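Local coordinates for extracellular solute-binding protein, family 5 (Chelativorans sp., PDB 6WM6), which binds EDTA and related aminopolycarboxylates in the periplasm, probably to deliver them to an ABC transporter for uptake, at residues V114-E119 / G169-A174; R324-T329 / K381-E386. One frame throughout, in Å; residues are numbered along the deposited sequence. Where two conformers were deposited one is given.

Contact 1 (V114-E119 / G169-A174); sequences VYRIRE and GKVVTA
Lys-170 has CG anti to its carbonyl carbon (chi1 -64°) and is bent at its second torsion (chi2 -72°), after which the chain runs extended to NZ; this lays it across Ile-117 at about a right angle and carries its ammonium past the end of strand 111-117. There Lys-170 NZ donates to Arg-118 O at 2.9 Å, tilted somewhat from the carbonyl plane, and more weakly to Glu-119 O. With the carbonyl O of Ile-129 as a further acceptor, the charge is gripped by backbone oxygens, while the methylenes lie against Ile-117, whose CG2 is 3.8 Å from Lys-170 CD. Lysine suits the place because it offers a greasy stem and a many-handed donor; a leucine in its place would probably leave the carbonyls of Arg-118 and Glu-119 without their shared donor. Beyond the lysine the chains form the central antiparallel pair of a four-stranded sheet, 111-117 lying between 100-108 and 171-176. Tyr-115 and Val-172 are a hydrogen-bonded pair: Tyr-115 N reaches Val-172 O at 2.8 Å and Val-172 N returns to Tyr-115 O at 2.9 Å, both nearly straight. Ile-117 N continues the ladder to Lys-170 O. On the face under helix 131-141, the Tyr-115 ring meets those of Phe-134 and Phe-187, and the beta-branched Ile-117 and Val-172 both touch Phe-134 and meet each other, CD1 of Ile-117 to CG2 of Val-172, at 4.0 Å. The other face carries Val-114, Arg-116, Val-171 and Thr-173. Val-114 CG1 rests on Val-171 CG1 at 3.8 Å. In one of two deposited conformers of Arg-116, and so only tentatively, the same Val-171 methyl lies over one face of the guanidinium, offset toward its rim.

Contact 2 (R324-T329 / K381-E386); sequences RKAVLT and KGILSE
The helical segments 324-329 and 381-386 run nearly antiparallel, with their axes at 168° and 8.5 Å apart at closest approach. The CA atoms of Ala-326 and Ile-383 come within 5.8 Å, and both residues send their CB toward the partner helix. Alanine fits because its single methyl allows the two backbones to come this near. Ala-326 CB nestles against the branch of Leu-384, 3.5 Å from CG and 3.6 Å from CD2, with CD1 slightly farther off; the leucine starts out beside the interface, and its branched end then closes on the methyl. Ile-383 CG2 approaches more loosely, 4.1 Å from Ala-326 CB and at roughly a right angle to the leucine as seen from that methyl, which sits in the notch between the two side chains. In the fold, helix 321-330 lies between the mixed sheet that contains strand 305-311 and helix 377-386: Val-327 and Leu-328 turn to Met-309 of that strand, Ala-326 and Thr-329 to the neighbouring helix. The second branch of Ile-383 follows a different path. With CG1 anti to the carbonyl carbon (chi1 -67°) and the chain then extended (chi2 166°), Ile-383 CD1 is carried to the hydroxyl of Thr-329, 3.7 Å from OG1, the two side chains crossing at a slant. No hydrogen bond joins the two segments, and threonine suits this buried position because its hydroxyl finds an acceptor in its own helix: Thr-329 OG1 donates to Lys-325 O, one turn back, at 2.8 Å. The same carbonyl oxygen also accepts the helical N-H of Thr-329, the two donors coming from opposite faces of its plane.

How the contacts relate
Contacts 1 and 2 lie on opposite sides of the centre of the chain, their own centres about 57 Å apart and their nearest atoms about 38 Å apart, so neither touches the other. In sequence they follow in series, with 169-174 closing contact 1 long before 324-329 opens contact 2. Periplasmic binding proteins have lobes that flank a ligand cleft, and this separation is consistent with the two contacts belonging to different lobes. Contact 1 is a pairing of strands, contact 2 a packing of helices mainly through apolar side chains. Each centre is far from the middle of the chain, at about 29 Å and 33 Å respectively.

Contact 1 (V114-E119 / G169-A174)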
loop_
_atom_site.group_PDB
_atom_site.type_symbol
_atom_site.label_atom_id
_atom_site.label_comp_id
_atom_site.label_asym_id
_atom_site.label_seq_id
_atom_site.Cartn_x
_atom_site.Cartn_y
_atom_site.Cartn_z
ATOM N N VAL A 114 -1.082 26.621 4.508
ATOM C CA VAL A 114 -2.412 27.187 4.734
ATOM C C VAL A 114 -3.413 26.433 3.879
ATOM O O VAL A 114 -3.220 26.292 2.657
ATOM C CB VAL A 114 -2.463 28.696 4.423
ATOM C CG1 VAL A 114 -3.892 29.217 4.554
ATOM C CG2 VAL A 114 -1.542 29.440 5.359
ATOM N N TYR A 115 -4.472 25.945 4.518
ATOM C CA TYR A 115 -5.592 25.294 3.855
ATOM C C TYR A 115 -6.779 26.246 3.906
ATOM O O TYR A 115 -7.112 26.775 4.974
ATOM C CB TYR A 115 -5.986 23.984 4.547
ATOM C CG TYR A 115 -4.901 22.938 4.658
ATOM C CD1 TYR A 115 -4.039 22.928 5.741
ATOM C CD2 TYR A 115 -4.732 21.951 3.683
ATOM C CE1 TYR A 115 -3.047 21.971 5.861
ATOM C CE2 TYR A 115 -3.736 21.004 3.785
ATOM C CZ TYR A 115 -2.895 21.015 4.871
ATOM O OH TYR A 115 -1.878 20.084 4.996
ATOM N N ARG A 116 -7.431 26.465 2.780
ATOM C CA ARG A 116 -8.684 27.214 2.725
ATOM C C ARG A 116 -9.767 26.219 2.329
ATOM O O ARG A 116 -9.763 25.700 1.202
ATOM C CB ARG A 116 -8.581 28.401 1.775
ATOM C CG ARG A 116 -7.616 29.458 2.326
ATOM C CD ARG A 116 -7.398 30.668 1.418
ATOM N NE ARG A 116 -6.315 31.507 1.943
ATOM C CZ ARG A 116 -6.469 32.457 2.863
ATOM N NH1 ARG A 116 -7.667 32.723 3.365
ATOM N NH2 ARG A 116 -5.419 33.152 3.278
ATOM N N ILE A 117 -10.647 25.905 3.282
ATOM C CA ILE A 117 -11.727 24.946 3.100
ATOM C C ILE A 117 -12.879 25.640 2.400
ATOM O O ILE A 117 -13.233 26.783 2.733
ATOM C CB ILE A 117 -12.163 24.417 4.478
ATOM C CG1 ILE A 117 -10.984 23.787 5.212
ATOM C CG2 ILE A 117 -13.325 23.433 4.323
ATOM C CD1 ILE A 117 -11.308 23.510 6.684
ATOM N N ARG A 118 -13.508 24.950 1.433
ATOM C CA ARG A 118 -14.680 25.535 0.783
ATOM C C ARG A 118 -15.777 25.822 1.795
ATOM O O ARG A 118 -16.055 25.014 2.684
ATOM C CB ARG A 118 -15.225 24.596 -0.293
ATOM C CG ARG A 118 -14.363 24.568 -1.545
ATOM C CD ARG A 118 -15.029 23.791 -2.669
ATOM N NE ARG A 118 -16.331 24.335 -3.051
ATOM C CZ ARG A 118 -17.481 23.651 -3.027
ATOM N NH1 ARG A 118 -17.523 22.372 -2.648
ATOM N NH2 ARG A 118 -18.605 24.252 -3.401
ATOM N N GLU A 119 -16.441 26.963 1.619
ATOM C CA GLU A 119 -17.531 27.322 2.517
ATOM C C GLU A 119 -18.605 26.245 2.535
ATOM O O GLU A 119 -19.133 25.914 3.603
ATOM C CB GLU A 119 -18.095 28.688 2.118
ATOM C CG GLU A 119 -17.148 29.830 2.470
ATOM C CD GLU A 119 -17.718 31.196 2.155
ATOM O OE1 GLU A 119 -16.945 32.179 2.173
ATOM O OE2 GLU A 119 -18.935 31.287 1.891
ATOM N N GLY A 169 -13.438 29.389 10.785
ATOM C CA GLY A 169 -13.181 27.969 10.764
ATOM C C GLY A 169 -12.718 27.435 9.428
ATOM O O GLY A 169 -12.415 26.238 9.334
ATOM N N LYS A 170 -12.647 28.274 8.397
ATOM C CA LYS A 170 -12.350 27.778 7.053
ATOM C C LYS A 170 -10.920 28.019 6.602
ATOM O O LYS A 170 -10.553 27.527 5.532
ATOM C CB LYS A 170 -13.334 28.355 6.037
ATOM C CG LYS A 170 -14.797 27.913 6.273
ATOM C CD LYS A 170 -15.012 26.442 5.900
ATOM C CE LYS A 170 -16.472 25.992 6.068
ATOM N NZ LYS A 170 -16.699 24.648 5.464
ATOM N N VAL A 171 -10.091 28.701 7.386
ATOM C CA VAL A 171 -8.687 28.918 7.060
ATOM C C VAL A 171 -7.846 28.279 8.157
ATOM O O VAL A 171 -7.917 28.692 9.325
ATOM C CB VAL A 171 -8.346 30.402 6.901
ATOM C CG1 VAL A 171 -6.897 30.564 6.449
ATOM C CG2 VAL A 171 -9.274 31.071 5.907
ATOM N N VAL A 172 -7.054 27.276 7.794
ATOM C CA VAL A 172 -6.283 26.460 8.728
ATOM C C VAL A 172 -4.811 26.659 8.414
ATOM O O VAL A 172 -4.388 26.471 7.271
ATOM C CB VAL A 172 -6.662 24.972 8.601
ATOM C CG1 VAL A 172 -5.854 24.130 9.576
ATOM C CG2 VAL A 172 -8.141 24.785 8.813
ATOM N N THR A 173 -4.026 27.023 9.424
ATOM C CA THR A 173 -2.598 27.286 9.267
ATOM C C THR A 173 -1.792 26.284 10.081
ATOM O O THR A 173 -1.923 26.231 11.313
ATOM C CB THR A 173 -2.268 28.719 9.693
ATOM O OG1 THR A 173 -3.023 29.650 8.901
ATOM C CG2 THR A 173 -0.784 29.028 9.513
ATOM N N ALA A 174 -0.971 25.492 9.386
ATOM C CA ALA A 174 -0.077 24.512 9.995
ATOM C C ALA A 174 1.344 25.057 9.986
ATOM O O ALA A 174 1.874 25.387 8.918
ATOM C CB ALA A 174 -0.109 23.200 9.215
#

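Contact 2 (R324-T329 / K381-E386)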
loop_
_atom_site.group_PDB
_atom_site.type_symbol
_atom_site.label_atom_id
_atom_site.label_comp_id
_atom_site.label_asym_id
_atom_site.label_seq_id
_atom_site.Cartn_x
_atom_site.Cartn_y
_atom_site.Cartn_z
ATOM N N ARG A 324 24.328 -14.267 2.682
ATOM C CA ARG A 324 23.279 -13.466 2.048
ATOM C C ARG A 324 23.653 -13.130 0.618
ATOM O O ARG A 324 22.856 -13.344 -0.320
ATOM C CB ARG A 324 23.022 -12.179 2.829
ATOM C CG ARG A 324 22.516 -12.435 4.237
ATOM C CD ARG A 324 21.851 -11.204 4.860
ATOM N NE ARG A 324 22.646 -9.979 4.988
ATOM C CZ ARG A 324 23.432 -9.697 6.027
ATOM N NH1 ARG A 324 23.594 -10.576 7.004
ATOM N NH2 ARG A 324 24.041 -8.526 6.077
ATOM N N LYS A 325 24.865 -12.603 0.416
ATOM C CA LYS A 325 25.267 -12.204 -0.925
ATOM C C LYS A 325 25.370 -13.395 -1.862
ATOM O O LYS A 325 25.011 -13.292 -3.044
ATOM C CB LYS A 325 26.571 -11.411 -0.879
ATOM C CG LYS A 325 26.386 -10.063 -0.212
ATOM C CD LYS A 325 27.626 -9.198 -0.203
ATOM C CE LYS A 325 27.257 -7.850 0.390
ATOM N NZ LYS A 325 28.364 -6.862 0.398
ATOM N N ALA A 326 25.830 -14.539 -1.363
ATOM C CA ALA A 326 25.923 -15.713 -2.216
ATOM C C ALA A 326 24.546 -16.181 -2.654
ATOM O O ALA A 326 24.320 -16.470 -3.841
ATOM C CB ALA A 326 26.656 -16.839 -1.486
ATOM N N VAL A 327 23.596 -16.233 -1.722
ATOM C CA VAL A 327 22.228 -16.620 -2.071
ATOM C C VAL A 327 21.649 -15.672 -3.107
ATOM O O VAL A 327 21.060 -16.106 -4.113
ATOM C CB VAL A 327 21.362 -16.713 -0.800
ATOM C CG1 VAL A 327 19.863 -16.683 -1.131
ATOM C CG2 VAL A 327 21.748 -17.962 -0.010
ATOM N N LEU A 328 21.804 -14.369 -2.886
ATOM C CA LEU A 328 21.206 -13.413 -3.819
ATOM C C LEU A 328 21.859 -13.485 -5.194
ATOM O O LEU A 328 21.179 -13.298 -6.211
ATOM C CB LEU A 328 21.280 -11.995 -3.275
ATOM C CG LEU A 328 20.521 -11.730 -1.967
ATOM C CD1 LEU A 328 20.500 -10.243 -1.682
ATOM C CD2 LEU A 328 19.144 -12.331 -2.025
ATOM N N THR A 329 23.155 -13.792 -5.252
ATOM C CA THR A 329 23.852 -13.901 -6.529
ATOM C C THR A 329 23.412 -15.144 -7.294
ATOM O O THR A 329 23.288 -15.106 -8.528
ATOM C CB THR A 329 25.350 -13.909 -6.255
ATOM O OG1 THR A 329 25.733 -12.675 -5.642
ATOM C CG2 THR A 329 26.176 -14.080 -7.539
ATOM N N LYS A 381 29.482 -19.342 -5.464
ATOM C CA LYS A 381 30.387 -20.280 -4.806
ATOM C C LYS A 381 31.681 -19.587 -4.410
ATOM O O LYS A 381 32.242 -19.882 -3.350
ATOM C CB LYS A 381 30.678 -21.462 -5.729
ATOM C CG LYS A 381 29.564 -22.468 -5.831
ATOM C CD LYS A 381 29.945 -23.571 -6.822
ATOM C CE LYS A 381 28.915 -24.684 -6.880
ATOM N NZ LYS A 381 29.283 -25.688 -7.921
ATOM N N GLY A 382 32.165 -18.665 -5.243
ATOM C CA GLY A 382 33.363 -17.919 -4.895
ATOM C C GLY A 382 33.176 -17.067 -3.657
ATOM O O GLY A 382 34.047 -17.009 -2.791
ATOM N N ILE A 383 32.028 -16.392 -3.554
ATOM C CA ILE A 383 31.725 -15.607 -2.360
ATOM C C ILE A 383 31.784 -16.494 -1.126
ATOM O O ILE A 383 32.343 -16.117 -0.088
ATOM C CB ILE A 383 30.343 -14.930 -2.512
ATOM C CG1 ILE A 383 30.408 -13.870 -3.624
ATOM C CG2 ILE A 383 29.909 -14.305 -1.209
ATOM C CD1 ILE A 383 29.038 -13.376 -4.080
ATOM N N LEU A 384 31.189 -17.681 -1.214
ATOM C CA LEU A 384 31.199 -18.588 -0.072
ATOM C C LEU A 384 32.611 -19.061 0.256
ATOM O O LEU A 384 33.003 -19.072 1.422
ATOM C CB LEU A 384 30.305 -19.790 -0.377
ATOM C CG LEU A 384 28.815 -19.426 -0.426
ATOM C CD1 LEU A 384 28.007 -20.608 -0.919
ATOM C CD2 LEU A 384 28.320 -18.956 0.933
ATOM N N SER A 385 33.369 -19.484 -0.763
ATOM C CA SER A 385 34.727 -19.961 -0.527
ATOM C C SER A 385 35.576 -18.874 0.113
ATOM O O SER A 385 36.343 -19.144 1.050
ATOM C CB SER A 385 35.331 -20.414 -1.848
ATOM O OG SER A 385 36.682 -20.830 -1.657
ATOM N N GLU A 386 35.434 -17.633 -0.353
ATOM C CA GLU A 386 36.239 -16.535 0.178
ATOM C C GLU A 386 35.872 -16.182 1.607
ATOM O O GLU A 386 36.649 -15.498 2.285
ATOM C CB GLU A 386 36.122 -15.321 -0.749
ATOM C CG GLU A 386 36.824 -15.563 -2.077
ATOM C CD GLU A 386 36.296 -14.690 -3.207
ATOM O OE1 GLU A 386 35.664 -13.651 -2.933
ATOM O OE2 GLU A 386 36.522 -15.060 -4.376
#